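Local atomic coordinates of cytosolic protein (Streptococcus thermophilus, PDB entry 2QZI), a protein that is of unknown function and belongs to the DUF1827 family, folding as a six-stranded antiparallel sheet with two helices. Residues I7-T10 and W11-E15. Numbering follows the deposited sequence.
Sequences INTT and WTHQE
Two successive i to i+3 backbone bonds wind the chain into a 3-10 turn where Thr9 and Thr10 meet Thr12 and His13: Thr12 N donates to Thr9 O at 3.0 Å and His13 N to Thr10 O at 2.8 Å. Residues 7-8 end strand 6-8, and after the turn Gln14 and Glu15 begin helix 14-23, with His13 at its N-cap position. Each of the two carbonyls takes a second, side-chain donor from the opposite face of its plane. His13 ND1 reaches Thr9 O over 3.2 Å, the oxygen lying near the ring edge but tilted 18° from its plane; with CG beside the backbone N (chi1 -79°), the imidazole runs alongside the Thr9 side chain. Gln14, its chain bent at chi2, folds back and NE2 donates to Thr10 O at 3.1 Å and 165°, with Thr10 O in the plane of the Gln14 amide. Upstream, an Asx turn precedes the 3-10 turn: Asn8 OD1 accepts Thr10 N at 3.0 Å, in the carbonyl plane, and the tilted Thr10 OG1 at 2.7 Å. A water donates to the same OD1 and accepts from Trp11 N, which lies 2.8 Å from the water oxygen; this water sits at the edge of the indole. Thr12 OG1 lies over one face of that ring, towards its rim. Strand 28-34 borders this surface connection: Thr9 OG1 is hydrogen-bonded to Thr31 OG1, Thr10 OG1 accepts from Thr31 N, and His13 also touches Thr31.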
# COMPACT_ATOMS: atom_id res chain seq x y z
N ILE A 7 -9.97 3.95 5.32
CA ILE A 7 -11.17 3.10 5.35
C ILE A 7 -10.77 1.84 4.50
O ILE A 7 -10.32 1.96 3.35
CB ILE A 7 -12.41 3.87 4.81
CG1 ILE A 7 -12.56 5.26 5.46
CG2 ILE A 7 -13.75 3.07 4.98
CD1 ILE A 7 -13.68 5.38 6.57
N ASN A 8 -10.85 0.65 5.11
CA ASN A 8 -10.73 -0.62 4.40
C ASN A 8 -11.88 -0.79 3.39
O ASN A 8 -12.99 -0.93 3.80
CB ASN A 8 -10.71 -1.85 5.35
CG ASN A 8 -10.12 -3.10 4.65
OD1 ASN A 8 -10.53 -3.45 3.55
ND2 ASN A 8 -9.08 -3.71 5.24
N THR A 9 -11.59 -0.83 2.09
CA THR A 9 -12.67 -0.93 1.07
C THR A 9 -12.54 -2.30 0.30
O THR A 9 -13.19 -2.49 -0.74
CB THR A 9 -12.55 0.23 0.03
OG1 THR A 9 -11.20 0.21 -0.46
CG2 THR A 9 -12.82 1.58 0.65
N THR A 10 -11.73 -3.25 0.85
CA THR A 10 -11.52 -4.58 0.26
C THR A 10 -12.82 -5.29 -0.17
O THR A 10 -12.91 -5.78 -1.30
CB THR A 10 -10.63 -5.46 1.17
OG1 THR A 10 -9.42 -4.74 1.50
CG2 THR A 10 -10.21 -6.73 0.41
N TRP A 11 -13.85 -5.28 0.69
CA TRP A 11 -15.10 -5.92 0.38
C TRP A 11 -15.72 -5.50 -0.96
O TRP A 11 -16.52 -6.27 -1.52
CB TRP A 11 -16.12 -5.63 1.51
CG TRP A 11 -16.56 -4.19 1.48
CD1 TRP A 11 -15.87 -3.09 1.94
CD2 TRP A 11 -17.80 -3.69 0.94
NE1 TRP A 11 -16.59 -1.96 1.71
CE2 TRP A 11 -17.78 -2.29 1.11
CE3 TRP A 11 -18.87 -4.29 0.29
CZ2 TRP A 11 -18.81 -1.47 0.65
CZ3 TRP A 11 -19.94 -3.48 -0.14
CH2 TRP A 11 -19.89 -2.08 0.05
N THR A 12 -15.44 -4.30 -1.46
CA THR A 12 -16.04 -3.90 -2.74
C THR A 12 -14.92 -3.79 -3.77
O THR A 12 -15.11 -3.08 -4.72
CB THR A 12 -16.73 -2.46 -2.77
OG1 THR A 12 -16.36 -1.52 -1.76
CG2 THR A 12 -17.88 -2.15 -3.55
N HIS A 13 -13.80 -4.50 -3.61
CA HIS A 13 -12.78 -4.52 -4.64
C HIS A 13 -12.36 -5.98 -4.89
O HIS A 13 -11.17 -6.29 -4.95
CB HIS A 13 -11.52 -3.67 -4.26
CG HIS A 13 -11.72 -2.20 -4.47
ND1 HIS A 13 -12.50 -1.44 -3.65
CD2 HIS A 13 -11.21 -1.35 -5.40
CE1 HIS A 13 -12.57 -0.20 -4.11
NE2 HIS A 13 -11.74 -0.11 -5.14
N GLN A 14 -13.35 -6.85 -5.03
CA GLN A 14 -13.12 -8.28 -5.07
C GLN A 14 -12.57 -8.77 -6.40
O GLN A 14 -11.86 -9.78 -6.43
CB GLN A 14 -14.41 -9.00 -4.71
CG GLN A 14 -14.79 -8.82 -3.25
CD GLN A 14 -13.85 -9.58 -2.35
OE1 GLN A 14 -13.88 -10.82 -2.32
NE2 GLN A 14 -12.98 -8.87 -1.65
N GLU A 15 -12.90 -8.07 -7.48
CA GLU A 15 -12.27 -8.33 -8.78
C GLU A 15 -10.77 -8.07 -8.73
O GLU A 15 -9.96 -8.90 -9.13
CB GLU A 15 -12.88 -7.42 -9.86
CG GLU A 15 -13.93 -8.12 -10.74
CD GLU A 15 -14.81 -7.12 -11.55
OE1 GLU A 15 -14.29 -6.03 -11.98
OE2 GLU A 15 -16.04 -7.44 -11.74
O HOH W 1 -13.25 -4.52 3.37